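PDB 3UFI: hypothetical protein BACOVA_04980 from Bacteroides ovatus, which is probably a FimA-like fimbrial subunit that builds a type of pilus and may take part in cell adhesion. Local coordinates for residues A[38-48]-A[60-70]; A[22-31]-A[279-287]. One frame throughout, in Å; residues are numbered along the deposited sequence.

How the contacts relate
Contact 2 pairs residues 22-31, the turn and adjoining ends of the hairpin of strands 16-25 and 30-34, with 279-287, the last modelled residues of the chain. Contact 1 lies between them in sequence: strand 43-51 follows strand 30-34 and pairs with strand 66-72. Both contacts reach the same mixed beta sheet, with centres 26 Å apart and nearest atoms about 7 Å apart, so they do not touch. Contact 1 is a local pairing across 11 intervening residues and is partly buried; contact 2 is a surface contact that bridges 247 residues. One supplies a strand pair of the sheet, whereas the other brings the last modelled residues back to a hairpin near the start.

Contact 1: A[38-48]-A[60-70]; sequences WGSDDRIGVTV and VDTYINIQYRN
Arg69 reaches Asp41 with an outstretched side chain, CG anti to the backbone N (chi1 -177°) and the chain straight as far as NE, whereas Arg43 bends at chi2 (-67°) and meets the same carboxylate. Asp41 OD1 takes both: Arg69 NE at 2.6 Å through the anti lone pair, and Arg43 NH2 at 2.9 Å on the syn side. The guanidinium planes are turned 72° apart, and Arg43 NE lies 3.4 Å from Arg69 CG. The Arg43 group also gives NH1 to Gln67 OE1 (2.7 Å), approaching above the carbonyl plane. Beneath these polar chains, strands 43-48 and 66-70 form an antiparallel ladder. Ile44 and Tyr68 are a hydrogen-bonded pair, each N bonded to the other's O, and Val46 and Ile66 repeat the pattern. Asn65 and Ile66 both face Val46, a G1 beta bulge; there Asn65 N turns to Thr47 OG1 (3.0 Å). Next comes Val48 N, bonded to the O of Tyr63, the centre of an inverse gamma turn. On the face that carries Ile44, Val46, Ile66 and Tyr68 the contacts are apolar: Ile44 CG1 packs on Tyr68 CB at 3.7 Å, and Val46 CG2 meets Tyr68 CD1 at 3.8 Å. Ile17 of strand 16-25 touches Ile44, Val46 and Tyr68 as well. Asn70 CG lies against Trp38 CB, while its ND2 bonds to Gly73 O. Gripped through one oxygen by two arginines, Asp41 is likely to stay ionised, its charge shared between Arg43 and Arg69.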
loop_
_atom_site.group_PDB
_atom_site.type_symbol
_atom_site.label_atom_id
_atom_site.label_comp_id
_atom_site.label_asym_id
_atom_site.label_seq_id
_atom_site.Cartn_x
_atom_site.Cartn_y
_atom_site.Cartn_z
ATOM N N TRP A 38 -1.882 10.886 -6.121
ATOM C CA TRP A 38 -2.211 10.978 -4.694
ATOM C C TRP A 38 -3.664 11.394 -4.563
ATOM O O TRP A 38 -4.143 12.168 -5.397
ATOM C CB TRP A 38 -1.318 12.036 -3.978
ATOM C CG TRP A 38 0.129 11.678 -3.837
ATOM C CD1 TRP A 38 1.157 12.114 -4.615
ATOM C CD2 TRP A 38 0.708 10.816 -2.847
ATOM N NE1 TRP A 38 2.345 11.571 -4.179
ATOM C CE2 TRP A 38 2.103 10.802 -3.070
ATOM C CE3 TRP A 38 0.186 10.070 -1.773
ATOM C CZ2 TRP A 38 2.981 10.070 -2.264
ATOM C CZ3 TRP A 38 1.059 9.362 -0.957
ATOM C CH2 TRP A 38 2.436 9.351 -1.214
ATOM N N GLY A 39 -4.330 10.956 -3.497
ATOM C CA GLY A 39 -5.666 11.430 -3.155
ATOM C C GLY A 39 -5.507 12.803 -2.524
ATOM O O GLY A 39 -4.477 13.078 -1.892
ATOM N N SER A 40 -6.514 13.667 -2.670
ATOM C CA SER A 40 -6.488 15.045 -2.175
ATOM C C SER A 40 -6.214 15.223 -0.648
ATOM O O SER A 40 -5.687 16.267 -0.248
ATOM C CB SER A 40 -7.798 15.748 -2.511
ATOM O OG SER A 40 -7.726 17.119 -2.144
ATOM N N ASP A 41 -6.582 14.270 0.192
ATOM C CA ASP A 41 -6.345 14.475 1.628
ATOM C C ASP A 41 -5.317 13.452 2.176
ATOM O O ASP A 41 -5.292 13.209 3.379
ATOM C CB ASP A 41 -7.707 14.353 2.370
ATOM C CG ASP A 41 -7.710 14.676 3.865
ATOM O OD1 ASP A 41 -7.189 15.753 4.243
ATOM O OD2 ASP A 41 -8.240 13.849 4.651
ATOM N N ASP A 42 -4.493 12.840 1.295
ATOM C CA ASP A 42 -3.528 11.804 1.692
ATOM C C ASP A 42 -2.506 12.337 2.694
ATOM O O ASP A 42 -2.001 13.449 2.546
ATOM C CB ASP A 42 -2.819 11.210 0.475
ATOM C CG ASP A 42 -3.669 10.238 -0.339
ATOM O OD1 ASP A 42 -4.810 9.908 0.103
ATOM O OD2 ASP A 42 -3.183 9.765 -1.372
ATOM N N ARG A 43 -2.223 11.521 3.713
ATOM C CA ARG A 43 -1.344 11.861 4.815
ATOM C C ARG A 43 -0.166 10.937 4.898
ATOM O O ARG A 43 -0.322 9.720 4.870
ATOM C CB ARG A 43 -2.112 11.831 6.151
ATOM C CG ARG A 43 -3.476 12.513 6.176
ATOM C CD ARG A 43 -3.306 13.994 6.001
ATOM N NE ARG A 43 -4.588 14.683 6.015
ATOM C CZ ARG A 43 -5.141 15.238 7.089
ATOM N NH1 ARG A 43 -4.529 15.180 8.267
ATOM N NH2 ARG A 43 -6.296 15.874 6.989
ATOM N N ILE A 44 1.028 11.526 5.078
ATOM C CA ILE A 44 2.269 10.768 5.235
ATOM C C ILE A 44 2.935 11.151 6.573
ATOM O O ILE A 44 2.676 12.227 7.104
ATOM C CB ILE A 44 3.234 10.998 4.013
ATOM C CG1 ILE A 44 3.715 12.484 3.913
ATOM C CG2 ILE A 44 2.617 10.459 2.682
ATOM C CD1 ILE A 44 4.869 12.763 2.888
ATOM N N GLY A 45 3.768 10.260 7.095
ATOM C CA GLY A 45 4.565 10.506 8.288
ATOM C C GLY A 45 6.009 10.595 7.863
ATOM O O GLY A 45 6.464 9.720 7.136
ATOM N N VAL A 46 6.714 11.674 8.237
ATOM C CA VAL A 46 8.118 11.954 7.851
ATOM C C VAL A 46 9.022 11.927 9.101
ATOM O O VAL A 46 8.738 12.572 10.113
ATOM C CB VAL A 46 8.244 13.294 7.063
ATOM C CG1 VAL A 46 9.704 13.605 6.705
ATOM C CG2 VAL A 46 7.385 13.255 5.784
ATOM N N THR A 47 10.099 11.131 9.026
ATOM C CA THR A 47 11.050 10.961 10.109
ATOM C C THR A 47 12.469 11.323 9.638
ATOM O O THR A 47 12.911 10.846 8.590
ATOM C CB THR A 47 10.989 9.505 10.616
ATOM O OG1 THR A 47 9.655 9.214 11.025
ATOM C CG2 THR A 47 11.941 9.229 11.778
ATOM N N VAL A 48 13.186 12.103 10.460
ATOM C CA VAL A 48 14.605 12.419 10.269
ATOM C C VAL A 48 15.355 11.266 10.933
ATOM O O VAL A 48 15.332 11.132 12.157
ATOM C CB VAL A 48 15.010 13.806 10.794
ATOM C CG1 VAL A 48 16.516 14.019 10.640
ATOM C CG2 VAL A 48 14.234 14.897 10.063
ATOM N N VAL A 60 16.855 14.258 14.869
ATOM C CA VAL A 60 16.617 12.804 14.888
ATOM C C VAL A 60 15.673 12.444 16.081
ATOM O O VAL A 60 14.938 11.462 15.982
ATOM C CB VAL A 60 17.986 12.031 14.912
ATOM C CG1 VAL A 60 17.832 10.548 15.256
ATOM C CG2 VAL A 60 18.728 12.180 13.585
ATOM N N ASP A 61 15.637 13.287 17.149
ATOM C CA ASP A 61 14.803 13.090 18.340
ATOM C C ASP A 61 13.427 13.788 18.275
ATOM O O ASP A 61 12.493 13.278 18.885
ATOM C CB ASP A 61 15.544 13.567 19.604
ATOM C CG ASP A 61 16.753 12.728 20.002
ATOM O OD1 ASP A 61 16.697 11.481 19.843
ATOM O OD2 ASP A 61 17.736 13.310 20.518
ATOM N N THR A 62 13.306 14.951 17.604
ATOM C CA THR A 62 12.050 15.724 17.533
ATOM C C THR A 62 11.212 15.358 16.304
ATOM O O THR A 62 9.987 15.230 16.393
ATOM C CB THR A 62 12.370 17.245 17.492
ATOM O OG1 THR A 62 13.182 17.583 18.610
ATOM C CG2 THR A 62 11.121 18.145 17.484
ATOM N N TYR A 63 11.885 15.266 15.149
ATOM C CA TYR A 63 11.271 15.074 13.851
ATOM C C TYR A 63 11.099 13.594 13.533
ATOM O O TYR A 63 11.789 13.008 12.689
ATOM C CB TYR A 63 12.064 15.832 12.793
ATOM C CG TYR A 63 12.218 17.308 13.106
ATOM C CD1 TYR A 63 11.120 18.083 13.481
ATOM C CD2 TYR A 63 13.450 17.950 12.959
ATOM C CE1 TYR A 63 11.246 19.458 13.710
ATOM C CE2 TYR A 63 13.587 19.325 13.181
ATOM C CZ TYR A 63 12.480 20.075 13.548
ATOM O OH TYR A 63 12.597 21.430 13.755
ATOM N N ILE A 64 10.140 13.003 14.249
ATOM C CA ILE A 64 9.746 11.611 14.122
ATOM C C ILE A 64 8.252 11.565 13.803
ATOM O O ILE A 64 7.482 12.199 14.514
ATOM C CB ILE A 64 10.086 10.834 15.423
ATOM C CG1 ILE A 64 11.598 10.882 15.734
ATOM C CG2 ILE A 64 9.560 9.388 15.367
ATOM C CD1 ILE A 64 11.946 10.475 17.191
ATOM N N ASN A 65 7.841 10.837 12.739
ATOM C CA ASN A 65 6.426 10.665 12.395
ATOM C C ASN A 65 5.672 12.027 12.356
ATOM O O ASN A 65 4.620 12.189 12.965
ATOM C CB ASN A 65 5.764 9.711 13.428
ATOM C CG ASN A 65 4.440 9.151 13.010
ATOM O OD1 ASN A 65 4.271 8.696 11.884
ATOM N ND2 ASN A 65 3.478 9.134 13.926
ATOM N N ILE A 66 6.218 12.989 11.624
ATOM C CA ILE A 66 5.606 14.308 11.482
ATOM C C ILE A 66 4.591 14.185 10.368
ATOM O O ILE A 66 4.954 13.751 9.289
ATOM C CB ILE A 66 6.664 15.432 11.234
ATOM C CG1 ILE A 66 7.747 15.461 12.349
ATOM C CG2 ILE A 66 5.993 16.809 11.026
ATOM C CD1 ILE A 66 7.258 15.664 13.851
ATOM N N GLN A 67 3.328 14.559 10.627
ATOM C CA GLN A 67 2.282 14.438 9.616
ATOM C C GLN A 67 2.336 15.571 8.581
ATOM O O GLN A 67 2.414 16.730 8.949
ATOM C CB GLN A 67 0.887 14.392 10.268
ATOM C CG GLN A 67 -0.192 13.954 9.254
ATOM C CD GLN A 67 -1.595 14.018 9.776
ATOM O OE1 GLN A 67 -2.519 13.552 9.135
ATOM N NE2 GLN A 67 -1.805 14.600 10.936
ATOM N N TYR A 68 2.282 15.197 7.295
ATOM C CA TYR A 68 2.202 16.058 6.114
ATOM C C TYR A 68 0.958 15.637 5.330
ATOM O O TYR A 68 0.583 14.466 5.350
ATOM C CB TYR A 68 3.476 15.978 5.232
ATOM C CG TYR A 68 4.660 16.743 5.784
ATOM C CD1 TYR A 68 5.378 16.267 6.881
ATOM C CD2 TYR A 68 5.060 17.948 5.217
ATOM C CE1 TYR A 68 6.467 16.977 7.397
ATOM C CE2 TYR A 68 6.132 18.675 5.736
ATOM C CZ TYR A 68 6.822 18.192 6.835
ATOM O OH TYR A 68 7.902 18.883 7.301
ATOM N N ARG A 69 0.284 16.600 4.704
ATOM C CA ARG A 69 -0.914 16.333 3.911
ATOM C C ARG A 69 -0.634 16.679 2.449
ATOM O O ARG A 69 0.016 17.679 2.174
ATOM C CB ARG A 69 -2.092 17.168 4.451
ATOM C CG ARG A 69 -3.417 16.915 3.754
ATOM C CD ARG A 69 -4.471 17.855 4.290
ATOM N NE ARG A 69 -5.708 17.797 3.509
ATOM C CZ ARG A 69 -5.958 18.545 2.435
ATOM N NH1 ARG A 69 -5.043 19.400 1.981
ATOM N NH2 ARG A 69 -7.117 18.434 1.797
ATOM N N ASN A 70 -1.191 15.904 1.516
ATOM C CA ASN A 70 -1.075 16.208 0.096
ATOM C C ASN A 70 -1.881 17.473 -0.212
ATOM O O ASN A 70 -3.068 17.502 0.064
ATOM C CB ASN A 70 -1.537 15.020 -0.760
ATOM C CG ASN A 70 -1.458 15.298 -2.232
ATOM O OD1 ASN A 70 -2.466 15.413 -2.922
ATOM N ND2 ASN A 70 -0.265 15.486 -2.731
HETATM O O HOH W 1 -3.862 15.191 -5.469
HETATM O O HOH W 2 -4.940 15.545 11.619
HETATM O O HOH W 3 14.680 9.236 14.339
#

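Contact 2: A[22-31]-A[279-287]; sequences NEVVNNVQET and EIEDWIVED
Three direct hydrogen bonds join hairpin 22-31 to the segment 279-287. One is between backbones, Val24 N to Trp283 O at 2.9 Å. The second runs from Asn26 ND2 to Val285 O (3.0 Å), the donor standing above the carbonyl plane. In the third, the hydroxyl Thr31 OG1 gives its proton to Asp282 OD2 (2.6 Å), met on the anti side and somewhat out of the carboxylate plane; the two side chains cross at about a right angle. Water adds a further link: one molecule accepts from Val285 N and lies within bonding distance of Val24 O and, at 2.7 Å, of Asn26 OD1, though it has more acceptors in reach than protons to give. With an alanine in place of Asn26, Val285 O would probably lose its amide donor, and the water a polar neighbour at this corner. The hairpin itself joins strands 16-25 and 30-34 of the mixed sheet, and its turn carries a G1 beta bulge where Gln29 and Glu30 both face Val25. Van der Waals contacts lie beside the hydrogen bonds. Val24 CG2 packs on Asp282 CB at 3.6 Å. Val285 CG2 meets Val24 O at 3.8 Å, and Val285 CG1 lies equally far from Glu23 OE1, an oxygen that also bonds to His157 NE2. The ring of that histidine stacks on Trp283, whose CB is 4.2 Å from Glu23 CB.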
loop_
_atom_site.group_PDB
_atom_site.type_symbol
_atom_site.label_atom_id
_atom_site.label_comp_id
_atom_site.label_asym_id
_atom_site.label_seq_id
_atom_site.Cartn_x
_atom_site.Cartn_y
_atom_site.Cartn_z
ATOM N N ASN A 22 5.798 4.745 -7.078
ATOM C CA ASN A 22 6.182 3.858 -8.193
ATOM C C ASN A 22 5.061 2.898 -8.471
ATOM O O ASN A 22 4.707 2.085 -7.614
ATOM C CB ASN A 22 7.480 3.094 -7.931
ATOM C CG ASN A 22 8.671 3.997 -7.785
ATOM O OD1 ASN A 22 8.668 5.134 -8.244
ATOM N ND2 ASN A 22 9.713 3.505 -7.151
ATOM N N GLU A 23 4.468 3.020 -9.655
ATOM C CA GLU A 23 3.365 2.158 -10.046
ATOM C C GLU A 23 3.142 2.190 -11.538
ATOM O O GLU A 23 3.645 3.068 -12.241
ATOM C CB GLU A 23 2.063 2.523 -9.300
ATOM C CG GLU A 23 1.660 3.983 -9.391
ATOM C CD GLU A 23 0.427 4.296 -8.570
ATOM O OE1 GLU A 23 0.353 3.855 -7.399
ATOM O OE2 GLU A 23 -0.471 4.984 -9.103
ATOM N N VAL A 24 2.374 1.213 -12.018
ATOM C CA VAL A 24 2.020 1.102 -13.428
ATOM C C VAL A 24 1.009 2.186 -13.756
ATOM O O VAL A 24 -0.022 2.332 -13.097
ATOM C CB VAL A 24 1.496 -0.308 -13.814
ATOM C CG1 VAL A 24 1.111 -0.365 -15.299
ATOM C CG2 VAL A 24 2.525 -1.387 -13.485
ATOM N N VAL A 25 1.352 2.969 -14.762
ATOM C CA VAL A 25 0.505 3.999 -15.342
ATOM C C VAL A 25 -0.158 3.303 -16.543
ATOM O O VAL A 25 0.533 2.926 -17.504
ATOM C CB VAL A 25 1.327 5.248 -15.719
ATOM C CG1 VAL A 25 0.405 6.392 -16.109
ATOM C CG2 VAL A 25 2.251 5.662 -14.577
ATOM N N ASN A 26 -1.466 3.024 -16.428
ATOM C CA ASN A 26 -2.217 2.251 -17.421
ATOM C C ASN A 26 -2.257 2.920 -18.811
ATOM O O ASN A 26 -2.112 2.210 -19.814
ATOM C CB ASN A 26 -3.634 1.956 -16.919
ATOM C CG ASN A 26 -3.661 1.252 -15.578
ATOM O OD1 ASN A 26 -3.122 0.147 -15.414
ATOM N ND2 ASN A 26 -4.272 1.891 -14.580
ATOM N N ASN A 27 -2.383 4.271 -18.868
ATOM C CA ASN A 27 -2.451 4.990 -20.143
ATOM C C ASN A 27 -1.118 4.911 -20.956
ATOM O O ASN A 27 -1.162 5.092 -22.173
ATOM C CB ASN A 27 -2.918 6.449 -19.941
ATOM C CG ASN A 27 -1.878 7.462 -19.516
ATOM O OD1 ASN A 27 -0.934 7.169 -18.783
ATOM N ND2 ASN A 27 -2.060 8.703 -19.944
ATOM N N VAL A 28 0.036 4.612 -20.303
ATOM C CA VAL A 28 1.328 4.476 -20.996
ATOM C C VAL A 28 1.845 3.022 -20.914
ATOM O O VAL A 28 2.767 2.670 -21.655
ATOM C CB VAL A 28 2.429 5.490 -20.566
ATOM C CG1 VAL A 28 2.142 6.892 -21.095
ATOM C CG2 VAL A 28 2.649 5.496 -19.061
ATOM N N GLN A 29 1.244 2.189 -20.037
ATOM C CA GLN A 29 1.564 0.760 -19.838
ATOM C C GLN A 29 3.041 0.574 -19.441
ATOM O O GLN A 29 3.769 -0.241 -20.020
ATOM C CB GLN A 29 1.203 -0.070 -21.094
ATOM C CG GLN A 29 -0.297 -0.244 -21.298
ATOM C CD GLN A 29 -0.597 -1.012 -22.558
ATOM O OE1 GLN A 29 -0.371 -2.227 -22.648
ATOM N NE2 GLN A 29 -1.123 -0.318 -23.561
ATOM N N GLU A 30 3.467 1.346 -18.441
ATOM C CA GLU A 30 4.838 1.361 -17.936
ATOM C C GLU A 30 4.890 1.675 -16.441
ATOM O O GLU A 30 4.097 2.491 -15.961
ATOM C CB GLU A 30 5.651 2.422 -18.716
ATOM C CG GLU A 30 7.163 2.316 -18.571
ATOM C CD GLU A 30 7.741 0.933 -18.831
ATOM O OE1 GLU A 30 7.832 0.131 -17.867
ATOM O OE2 GLU A 30 8.078 0.649 -20.005
ATOM N N THR A 31 5.849 1.056 -15.725
ATOM C CA THR A 31 6.087 1.341 -14.317
ATOM C C THR A 31 6.883 2.650 -14.240
ATOM O O THR A 31 7.986 2.746 -14.787
ATOM C CB THR A 31 6.788 0.186 -13.616
ATOM O OG1 THR A 31 6.086 -1.010 -13.924
ATOM C CG2 THR A 31 6.862 0.384 -12.113
ATOM N N GLU A 279 0.761 -13.903 -15.692
ATOM C CA GLU A 279 2.116 -13.399 -15.533
ATOM C C GLU A 279 2.144 -12.372 -14.391
ATOM O O GLU A 279 1.205 -11.585 -14.260
ATOM C CB GLU A 279 2.566 -12.771 -16.871
ATOM C CG GLU A 279 4.064 -12.562 -17.011
ATOM C CD GLU A 279 4.883 -13.736 -17.522
ATOM O OE1 GLU A 279 4.305 -14.817 -17.785
ATOM O OE2 GLU A 279 6.116 -13.564 -17.665
ATOM N N ILE A 280 3.172 -12.447 -13.526
ATOM C CA ILE A 280 3.384 -11.517 -12.419
ATOM C C ILE A 280 3.503 -10.091 -13.005
ATOM O O ILE A 280 4.110 -9.894 -14.057
ATOM C CB ILE A 280 4.641 -11.911 -11.588
ATOM C CG1 ILE A 280 4.507 -13.354 -11.011
ATOM C CG2 ILE A 280 4.966 -10.863 -10.491
ATOM C CD1 ILE A 280 5.858 -14.007 -10.474
ATOM N N GLU A 281 2.902 -9.121 -12.334
ATOM C CA GLU A 281 2.915 -7.732 -12.772
ATOM C C GLU A 281 3.558 -6.827 -11.743
ATOM O O GLU A 281 3.764 -7.222 -10.584
ATOM C CB GLU A 281 1.468 -7.273 -13.013
ATOM C CG GLU A 281 0.755 -8.029 -14.127
ATOM C CD GLU A 281 0.935 -7.510 -15.546
ATOM O OE1 GLU A 281 1.998 -6.920 -15.851
ATOM O OE2 GLU A 281 0.012 -7.724 -16.365
ATOM N N ASP A 282 3.833 -5.570 -12.156
ATOM C CA ASP A 282 4.257 -4.540 -11.219
ATOM C C ASP A 282 2.965 -4.016 -10.570
ATOM O O ASP A 282 1.909 -4.623 -10.750
ATOM C CB ASP A 282 5.079 -3.434 -11.910
ATOM C CG ASP A 282 6.453 -3.863 -12.380
ATOM O OD1 ASP A 282 7.126 -4.617 -11.642
ATOM O OD2 ASP A 282 6.880 -3.397 -13.456
ATOM N N TRP A 283 3.021 -2.917 -9.828
ATOM C CA TRP A 283 1.837 -2.441 -9.141
ATOM C C TRP A 283 0.788 -1.831 -10.053
ATOM O O TRP A 283 0.849 -0.657 -10.439
ATOM C CB TRP A 283 2.180 -1.477 -8.030
ATOM C CG TRP A 283 1.067 -1.360 -7.040
ATOM C CD1 TRP A 283 0.057 -0.445 -7.043
ATOM C CD2 TRP A 283 0.792 -2.256 -5.954
ATOM N NE1 TRP A 283 -0.745 -0.627 -5.944
ATOM C CE2 TRP A 283 -0.321 -1.740 -5.260
ATOM C CE3 TRP A 283 1.422 -3.414 -5.461
ATOM C CZ2 TRP A 283 -0.826 -2.342 -4.096
ATOM C CZ3 TRP A 283 0.940 -3.989 -4.294
ATOM C CH2 TRP A 283 -0.171 -3.456 -3.625
ATOM N N ILE A 284 -0.221 -2.659 -10.319
ATOM C CA ILE A 284 -1.415 -2.379 -11.106
ATOM C C ILE A 284 -2.421 -1.631 -10.231
ATOM O O ILE A 284 -2.682 -2.046 -9.082
ATOM C CB ILE A 284 -2.035 -3.711 -11.651
ATOM C CG1 ILE A 284 -1.095 -4.413 -12.661
ATOM C CG2 ILE A 284 -3.462 -3.476 -12.251
ATOM C CD1 ILE A 284 -1.737 -5.711 -13.349
ATOM N N VAL A 285 -3.004 -0.561 -10.792
ATOM C CA VAL A 285 -4.026 0.253 -10.141
ATOM C C VAL A 285 -5.261 0.312 -11.052
ATOM O O VAL A 285 -5.129 0.230 -12.281
ATOM C CB VAL A 285 -3.545 1.678 -9.726
ATOM C CG1 VAL A 285 -2.430 1.618 -8.680
ATOM C CG2 VAL A 285 -3.134 2.521 -10.931
ATOM N N GLU A 286 -6.455 0.462 -10.444
ATOM C CA GLU A 286 -7.718 0.585 -11.175
ATOM C C GLU A 286 -7.830 2.001 -11.751
ATOM O O GLU A 286 -7.591 2.972 -11.025
ATOM C CB GLU A 286 -8.916 0.255 -10.264
ATOM N N ASP A 287 -8.146 2.113 -13.060
ATOM C CA ASP A 287 -8.278 3.400 -13.750
ATOM C C ASP A 287 -9.666 3.989 -13.530
ATOM O O ASP A 287 -9.901 4.634 -12.510
ATOM C CB ASP A 287 -7.992 3.246 -15.256
ATOM C CG ASP A 287 -6.890 4.144 -15.806
ATOM O OD1 ASP A 287 -6.290 4.913 -15.016
ATOM O OD2 ASP A 287 -6.619 4.072 -17.027
HETATM O O HOH W 4 -1.863 0.191 -12.975
HETATM O O HOH W 5 -3.266 5.702 -16.512
#